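Local coordinates for peroxisomal catalase A (Saccharomyces cerevisiae, PDB 1A4E), which probably degrades hydrogen peroxide made by peroxisomal oxidases to water and oxygen, using heme as its cofactor, at residues G77-S82 with T119-L124; V323-A328 with Y397-R402. All coordinates share one frame; numbering follows the deposited sequence.

Interaction 1: residues G77-S82 with T119-L124; sequences GSAMFS and TEEGNL
The beta hairpin turn between strands 112-119 and 122-129 of the catalase beta barrel presses E121 and T119 against A79 and M80 of a short 3-10 turn. The hairpin turn is type I, from T119 to G122. The direct bond across the contact runs from A79 N to E121 OE1, 3.0 Å and nearly straight at 166°. The N-H meets this oxygen from above the carboxylate plane, 54° out of it. The E121 chain is extended beyond CG (chi2 172°), which carries the carboxylate across to the A79 backbone. Water 1 joins E121 OE2 to G77 O. Water 2 donates to E121 OE1 and T119 OG1 and accepts from M80 N. Both oxygens of this buried carboxylate are therefore held. Shortening E121 to an alanine removes the carboxylate and would probably leave A79 N and both waters without their acceptor and open a gap beside the 3-10 turn. E120 OE1 comes within 3.4 Å of A79 CB, but its salt bridge is to K86. T119 OG1 accepts from E121 N, an ST turn, and donates to G122 O. M80 makes the apolar contact. It crosses L124 at about a right angle, and M80 SD lies 3.8 Å from T119 CG2 and 3.5 Å from L124 CD1.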
ATOM      1  N   GLY B  77      -6.954 -39.471   5.480  1.00 28.99           N
ATOM      2  CA  GLY B  77      -6.326 -39.898   4.242  1.00 28.06           C
ATOM      3  C   GLY B  77      -5.274 -38.938   3.687  1.00 29.89           C
ATOM      4  O   GLY B  77      -4.799 -39.182   2.578  1.00 30.29           O
ATOM      5  N   SER B  78      -4.886 -37.853   4.392  1.00 27.50           N
ATOM      6  CA  SER B  78      -3.874 -36.908   3.919  1.00 26.90           C
ATOM      7  C   SER B  78      -2.530 -37.583   3.703  1.00 28.44           C
ATOM      8  O   SER B  78      -2.095 -38.402   4.517  1.00 30.64           O
ATOM      9  CB  SER B  78      -3.665 -35.778   4.915  1.00 24.26           C
ATOM     10  OG  SER B  78      -4.893 -35.116   5.152  1.00 26.78           O
ATOM     11  N   ALA B  79      -1.869 -37.228   2.599  1.00 28.21           N
ATOM     12  CA  ALA B  79      -0.585 -37.812   2.230  1.00 27.45           C
ATOM     13  C   ALA B  79       0.524 -37.668   3.261  1.00 27.07           C
ATOM     14  O   ALA B  79       1.353 -38.566   3.374  1.00 28.33           O
ATOM     15  CB  ALA B  79      -0.084 -37.196   0.937  1.00 24.34           C
ATOM     16  N   MET B  80       0.540 -36.598   4.067  1.00 25.49           N
ATOM     17  CA  MET B  80       1.579 -36.442   5.072  1.00 29.01           C
ATOM     18  C   MET B  80       1.522 -37.520   6.147  1.00 29.32           C
ATOM     19  O   MET B  80       2.522 -37.794   6.801  1.00 31.36           O
ATOM     20  CB  MET B  80       1.473 -35.061   5.721  1.00 28.27           C
ATOM     21  CG  MET B  80       0.246 -34.780   6.563  1.00 33.70           C
ATOM     22  SD  MET B  80       0.300 -33.142   7.328  1.00 42.28           S
ATOM     23  CE  MET B  80       1.628 -33.295   8.486  1.00 36.89           C
ATOM     24  N   PHE B  81       0.360 -38.163   6.307  1.00 30.53           N
ATOM     25  CA  PHE B  81       0.166 -39.233   7.273  1.00 29.87           C
ATOM     26  C   PHE B  81       0.230 -40.626   6.649  1.00 30.21           C
ATOM     27  O   PHE B  81       0.161 -41.604   7.382  1.00 31.89           O
ATOM     28  CB  PHE B  81      -1.192 -39.093   7.958  1.00 25.26           C
ATOM     29  CG  PHE B  81      -1.422 -37.810   8.736  1.00 21.27           C
ATOM     30  CD1 PHE B  81      -0.474 -37.351   9.655  1.00 23.30           C
ATOM     31  CD2 PHE B  81      -2.607 -37.106   8.548  1.00 20.29           C
ATOM     32  CE1 PHE B  81      -0.720 -36.184  10.384  1.00 20.74           C
ATOM     33  CE2 PHE B  81      -2.845 -35.941   9.281  1.00 21.48           C
ATOM     34  CZ  PHE B  81      -1.904 -35.481  10.199  1.00 19.55           C
ATOM     35  N   SER B  82       0.418 -40.782   5.332  1.00 30.54           N
ATOM     36  CA  SER B  82       0.306 -42.081   4.679  1.00 30.83           C
ATOM     37  C   SER B  82       1.237 -43.227   5.037  1.00 32.20           C
ATOM     38  O   SER B  82       0.834 -44.374   4.851  1.00 33.96           O
ATOM     39  CB  SER B  82       0.379 -41.887   3.172  1.00 30.28           C
ATOM     40  OG  SER B  82       1.628 -41.353   2.773  1.00 33.64           O
ATOM     41  N   THR B 119       3.581 -30.089   2.658  1.00 24.58           N
ATOM     42  CA  THR B 119       3.240 -31.428   2.190  1.00 25.94           C
ATOM     43  C   THR B 119       3.143 -31.518   0.659  1.00 28.70           C
ATOM     44  O   THR B 119       3.110 -30.506  -0.048  1.00 30.07           O
ATOM     45  CB  THR B 119       1.898 -31.907   2.839  1.00 23.05           C
ATOM     46  OG1 THR B 119       0.846 -31.507   1.977  1.00 25.84           O
ATOM     47  CG2 THR B 119       1.645 -31.328   4.229  1.00 21.06           C
ATOM     48  N   GLU B 120       3.060 -32.749   0.135  1.00 29.69           N
ATOM     49  CA  GLU B 120       2.939 -33.007  -1.299  1.00 30.49           C
ATOM     50  C   GLU B 120       1.583 -32.606  -1.855  1.00 29.01           C
ATOM     51  O   GLU B 120       1.380 -32.668  -3.066  1.00 29.02           O
ATOM     52  CB  GLU B 120       3.118 -34.470  -1.602  1.00 32.86           C
ATOM     53  CG  GLU B 120       4.338 -35.075  -0.954  1.00 43.68           C
ATOM     54  CD  GLU B 120       4.144 -36.551  -0.664  1.00 51.10           C
ATOM     55  OE1 GLU B 120       3.162 -36.906  -0.005  1.00 50.78           O
ATOM     56  OE2 GLU B 120       4.983 -37.341  -1.093  1.00 55.97           O
ATOM     57  N   GLU B 121       0.629 -32.246  -0.982  1.00 28.28           N
ATOM     58  CA  GLU B 121      -0.692 -31.787  -1.381  1.00 25.96           C
ATOM     59  C   GLU B 121      -0.875 -30.326  -0.984  1.00 24.37           C
ATOM     60  O   GLU B 121      -1.978 -29.852  -0.704  1.00 25.27           O
ATOM     61  CB  GLU B 121      -1.744 -32.637  -0.698  1.00 27.03           C
ATOM     62  CG  GLU B 121      -1.692 -34.113  -1.062  1.00 31.03           C
ATOM     63  CD  GLU B 121      -2.624 -34.994  -0.237  1.00 33.50           C
ATOM     64  OE1 GLU B 121      -2.726 -34.823   0.980  1.00 31.08           O
ATOM     65  OE2 GLU B 121      -3.257 -35.862  -0.828  1.00 32.98           O
ATOM     66  N   GLY B 122       0.233 -29.590  -0.952  1.00 21.90           N
ATOM     67  CA  GLY B 122       0.224 -28.191  -0.586  1.00 22.41           C
ATOM     68  C   GLY B 122       0.557 -27.975   0.872  1.00 23.34           C
ATOM     69  O   GLY B 122       0.819 -28.903   1.632  1.00 24.60           O
ATOM     70  N   ASN B 123       0.565 -26.710   1.269  1.00 23.53           N
ATOM     71  CA  ASN B 123       0.831 -26.387   2.649  1.00 23.99           C
ATOM     72  C   ASN B 123      -0.374 -26.628   3.549  1.00 24.83           C
ATOM     73  O   ASN B 123      -1.535 -26.566   3.136  1.00 22.70           O
ATOM     74  CB  ASN B 123       1.299 -24.933   2.712  1.00 24.38           C
ATOM     75  CG  ASN B 123       2.687 -24.740   2.119  1.00 27.47           C
ATOM     76  OD1 ASN B 123       3.391 -25.694   1.789  1.00 30.46           O
ATOM     77  ND2 ASN B 123       3.127 -23.498   1.951  1.00 25.42           N
ATOM     78  N   LEU B 124      -0.061 -26.956   4.801  1.00 25.72           N
ATOM     79  CA  LEU B 124      -1.069 -27.188   5.816  1.00 25.68           C
ATOM     80  C   LEU B 124      -0.685 -26.314   7.000  1.00 25.53           C
ATOM     81  O   LEU B 124       0.440 -26.396   7.482  1.00 24.69           O
ATOM     82  CB  LEU B 124      -1.056 -28.659   6.231  1.00 26.53           C
ATOM     83  CG  LEU B 124      -2.180 -29.406   6.970  1.00 28.00           C
ATOM     84  CD1 LEU B 124      -1.495 -30.172   8.072  1.00 23.19           C
ATOM     85  CD2 LEU B 124      -3.264 -28.506   7.556  1.00 22.38           C
TER
HETATM   86  O   HOH W   1      -3.933 -38.575  -0.099  1.00 44.83           O
HETATM   87  O   HOH W   2      -0.974 -33.929   2.998  1.00 26.04           O

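Interaction 2: residues V323-A328 with Y397-R402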
ATOM      1  N   VAL B 323      -4.802 -29.229   3.663  1.00 26.30           N
ATOM      2  CA  VAL B 323      -4.663 -30.245   2.629  1.00 25.69           C
ATOM      3  C   VAL B 323      -5.945 -31.065   2.503  1.00 28.84           C
ATOM      4  O   VAL B 323      -6.803 -31.008   3.393  1.00 30.68           O
ATOM      5  CB  VAL B 323      -3.461 -31.171   2.956  1.00 24.84           C
ATOM      6  CG1 VAL B 323      -2.189 -30.336   2.851  1.00 19.81           C
ATOM      7  CG2 VAL B 323      -3.607 -31.819   4.328  1.00 16.32           C
ATOM      8  N   PRO B 324      -6.152 -31.832   1.418  1.00 26.95           N
ATOM      9  CA  PRO B 324      -7.232 -32.802   1.305  1.00 27.44           C
ATOM     10  C   PRO B 324      -7.357 -33.725   2.507  1.00 29.33           C
ATOM     11  O   PRO B 324      -6.355 -34.102   3.120  1.00 28.65           O
ATOM     12  CB  PRO B 324      -6.935 -33.534   0.012  1.00 28.04           C
ATOM     13  CG  PRO B 324      -5.582 -33.062  -0.446  1.00 26.19           C
ATOM     14  CD  PRO B 324      -5.504 -31.665   0.125  1.00 27.36           C
ATOM     15  N   TYR B 325      -8.624 -34.047   2.814  1.00 27.57           N
ATOM     16  CA  TYR B 325      -9.081 -34.893   3.921  1.00 27.50           C
ATOM     17  C   TYR B 325      -9.053 -34.221   5.288  1.00 28.93           C
ATOM     18  O   TYR B 325      -9.390 -34.855   6.290  1.00 29.81           O
ATOM     19  CB  TYR B 325      -8.266 -36.212   3.999  1.00 23.30           C
ATOM     20  CG  TYR B 325      -8.354 -37.027   2.710  1.00 25.43           C
ATOM     21  CD1 TYR B 325      -9.507 -37.756   2.397  1.00 25.63           C
ATOM     22  CD2 TYR B 325      -7.284 -37.005   1.812  1.00 25.21           C
ATOM     23  CE1 TYR B 325      -9.584 -38.455   1.190  1.00 25.42           C
ATOM     24  CE2 TYR B 325      -7.354 -37.702   0.611  1.00 27.12           C
ATOM     25  CZ  TYR B 325      -8.504 -38.422   0.309  1.00 25.63           C
ATOM     26  OH  TYR B 325      -8.568 -39.080  -0.895  1.00 29.40           O
ATOM     27  N   GLN B 326      -8.654 -32.940   5.358  1.00 26.69           N
ATOM     28  CA  GLN B 326      -8.703 -32.163   6.587  1.00 23.69           C
ATOM     29  C   GLN B 326      -9.496 -30.902   6.300  1.00 25.93           C
ATOM     30  O   GLN B 326      -9.146 -30.082   5.454  1.00 25.88           O
ATOM     31  CB  GLN B 326      -7.322 -31.771   7.060  1.00 19.62           C
ATOM     32  CG  GLN B 326      -6.525 -32.957   7.538  1.00 17.98           C
ATOM     33  CD  GLN B 326      -5.137 -32.589   8.021  1.00 17.97           C
ATOM     34  OE1 GLN B 326      -4.952 -31.720   8.862  1.00 20.01           O
ATOM     35  NE2 GLN B 326      -4.113 -33.260   7.514  1.00 19.28           N
ATOM     36  N   GLU B 327     -10.628 -30.800   6.991  1.00 25.58           N
ATOM     37  CA  GLU B 327     -11.545 -29.688   6.825  1.00 25.79           C
ATOM     38  C   GLU B 327     -11.960 -29.086   8.159  1.00 26.49           C
ATOM     39  O   GLU B 327     -11.724 -29.658   9.221  1.00 27.56           O
ATOM     40  CB  GLU B 327     -12.780 -30.166   6.060  1.00 24.19           C
ATOM     41  CG  GLU B 327     -12.617 -30.215   4.544  1.00 28.32           C
ATOM     42  CD  GLU B 327     -12.458 -28.843   3.885  1.00 36.47           C
ATOM     43  OE1 GLU B 327     -13.372 -28.030   3.971  1.00 36.63           O
ATOM     44  OE2 GLU B 327     -11.430 -28.570   3.273  1.00 36.84           O
ATOM     45  N   ALA B 328     -12.548 -27.890   8.106  1.00 25.76           N
ATOM     46  CA  ALA B 328     -13.007 -27.205   9.300  1.00 27.48           C
ATOM     47  C   ALA B 328     -14.428 -27.617   9.662  1.00 28.07           C
ATOM     48  O   ALA B 328     -15.197 -28.052   8.798  1.00 29.29           O
ATOM     49  CB  ALA B 328     -12.992 -25.711   9.070  1.00 25.63           C
ATOM     50  N   TYR B 397      -6.831 -31.926 -12.839  1.00 40.85           N
ATOM     51  CA  TYR B 397      -7.553 -31.754 -11.587  1.00 41.22           C
ATOM     52  C   TYR B 397      -7.546 -33.113 -10.918  1.00 40.60           C
ATOM     53  O   TYR B 397      -8.185 -34.048 -11.407  1.00 43.17           O
ATOM     54  CB  TYR B 397      -8.990 -31.291 -11.849  1.00 40.47           C
ATOM     55  CG  TYR B 397      -9.030 -29.860 -12.349  1.00 39.74           C
ATOM     56  CD1 TYR B 397      -8.935 -29.583 -13.715  1.00 40.98           C
ATOM     57  CD2 TYR B 397      -9.118 -28.823 -11.424  1.00 42.16           C
ATOM     58  CE1 TYR B 397      -8.938 -28.259 -14.159  1.00 40.54           C
ATOM     59  CE2 TYR B 397      -9.121 -27.500 -11.859  1.00 44.10           C
ATOM     60  CZ  TYR B 397      -9.035 -27.233 -13.226  1.00 44.62           C
ATOM     61  OH  TYR B 397      -9.035 -25.924 -13.656  1.00 50.39           O
ATOM     62  N   ILE B 398      -6.763 -33.245  -9.839  1.00 38.04           N
ATOM     63  CA  ILE B 398      -6.666 -34.522  -9.153  1.00 37.11           C
ATOM     64  C   ILE B 398      -7.719 -34.664  -8.062  1.00 37.33           C
ATOM     65  O   ILE B 398      -8.353 -33.681  -7.668  1.00 35.43           O
ATOM     66  CB  ILE B 398      -5.236 -34.726  -8.540  1.00 35.88           C
ATOM     67  CG1 ILE B 398      -4.923 -33.757  -7.427  1.00 33.76           C
ATOM     68  CG2 ILE B 398      -4.221 -34.559  -9.662  1.00 34.54           C
ATOM     69  CD1 ILE B 398      -3.639 -34.161  -6.677  1.00 39.15           C
ATOM     70  N   GLN B 399      -7.912 -35.924  -7.618  1.00 38.70           N
ATOM     71  CA  GLN B 399      -8.856 -36.331  -6.571  1.00 37.10           C
ATOM     72  C   GLN B 399     -10.275 -35.804  -6.776  1.00 38.11           C
ATOM     73  O   GLN B 399     -10.923 -35.260  -5.874  1.00 39.28           O
ATOM     74  CB  GLN B 399      -8.345 -35.873  -5.203  1.00 34.16           C
ATOM     75  CG  GLN B 399      -6.997 -36.454  -4.821  1.00 35.69           C
ATOM     76  CD  GLN B 399      -6.505 -36.007  -3.456  1.00 38.32           C
ATOM     77  OE1 GLN B 399      -7.195 -35.329  -2.698  1.00 40.98           O
ATOM     78  NE2 GLN B 399      -5.285 -36.393  -3.101  1.00 39.52           N
ATOM     79  N   GLN B 400     -10.734 -35.996  -8.020  1.00 37.39           N
ATOM     80  CA  GLN B 400     -12.035 -35.523  -8.475  1.00 39.67           C
ATOM     81  C   GLN B 400     -13.241 -36.097  -7.763  1.00 40.38           C
ATOM     82  O   GLN B 400     -14.300 -35.470  -7.694  1.00 38.26           O
ATOM     83  CB  GLN B 400     -12.193 -35.799  -9.956  1.00 40.86           C
ATOM     84  CG  GLN B 400     -11.150 -35.037 -10.737  1.00 46.75           C
ATOM     85  CD  GLN B 400     -11.611 -34.652 -12.125  1.00 51.55           C
ATOM     86  OE1 GLN B 400     -12.408 -33.727 -12.306  1.00 58.62           O
ATOM     87  NE2 GLN B 400     -11.101 -35.354 -13.129  1.00 46.67           N
ATOM     88  N   ASP B 401     -13.062 -37.303  -7.225  1.00 43.70           N
ATOM     89  CA  ASP B 401     -14.123 -37.963  -6.496  1.00 47.66           C
ATOM     90  C   ASP B 401     -14.081 -37.781  -4.994  1.00 46.19           C
ATOM     91  O   ASP B 401     -15.045 -38.144  -4.314  1.00 48.42           O
ATOM     92  CB  ASP B 401     -14.095 -39.440  -6.853  1.00 53.86           C
ATOM     93  CG  ASP B 401     -14.445 -39.665  -8.318  1.00 63.04           C
ATOM     94  OD1 ASP B 401     -15.363 -39.009  -8.827  1.00 67.88           O
ATOM     95  OD2 ASP B 401     -13.795 -40.492  -8.954  1.00 67.86           O
ATOM     96  N   ARG B 402     -12.985 -37.211  -4.467  1.00 42.93           N
ATOM     97  CA  ARG B 402     -12.867 -36.942  -3.042  1.00 41.24           C
ATOM     98  C   ARG B 402     -13.855 -35.838  -2.680  1.00 40.80           C
ATOM     99  O   ARG B 402     -13.844 -34.767  -3.293  1.00 40.06           O
ATOM    100  CB  ARG B 402     -11.455 -36.493  -2.695  1.00 37.57           C
ATOM    101  CG  ARG B 402     -11.304 -36.030  -1.250  1.00 39.48           C
ATOM    102  CD  ARG B 402     -10.008 -35.270  -1.054  1.00 43.34           C
ATOM    103  NE  ARG B 402      -9.819 -34.219  -2.050  1.00 45.15           N
ATOM    104  CZ  ARG B 402     -10.091 -32.937  -1.811  1.00 45.23           C
ATOM    105  NH1 ARG B 402     -10.556 -32.534  -0.641  1.00 47.53           N
ATOM    106  NH2 ARG B 402      -9.882 -32.035  -2.764  1.00 50.29           N
TER
HETATM  107  O   HOH W   3     -11.136 -32.485   2.010  1.00 25.66           O
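P324 and Y325, the middle residues of a type II beta turn leading into strand 326-328, pack against R402 and Q399. These two are the ends of a type I beta turn in the long loop between helix 332-348 and strand 411-418. In a CH-pi contact, R402 CD lies over one face of the Y325 ring, 3.9 Å from the centroid and 16° off the ring normal. R402 CG is 3.8 Å from Y325 CE1. A bend at chi3 (50°) turns the guanidinium away from the ring, the two planes 66° apart. P324 CB lies over one face of this guanidinium, 3.6 Å from R402 NE. The proline also meets the glutamine amide: P324 CB is 3.3 Å from Q399 OE1. The other end of that amide, Q399 NE2, makes a hydrogen bond to E121 OE2 of the hairpin turn. The second subunit adds N17, which packs on R402. No direct hydrogen bond crosses between the two segments. The polar link is through water 3, which lies at the guanidinium edge, in its plane. It accepts from Y325 N at 3.1 Å and, weakly, from R402 NH1 at 2.7 Å.

Overall arrangement
From the N terminus, the chain passes strand 59-68 and forms the 77-82 turn. Strands 87-95 and 112-119 follow, and interaction 1 closes this loop at the 119-124 hairpin. Much later the chain reaches 323-328, runs through helix 332-348 and a long excursion, and returns at 397-402, where interaction 2 closes a second loop. The two loops follow in series, neither nested nor crossed. The contact centres are about 10 Å apart, and they touch: S78 OG probably hydrogen-bonds P324 O (2.7 Å), and G77 packs on the Y325 ring. Together they tie the 77-82 loop and 119-124 turn to the approach to strand 326-328 and the long loop before strand 411-418. Both meet the second subunit.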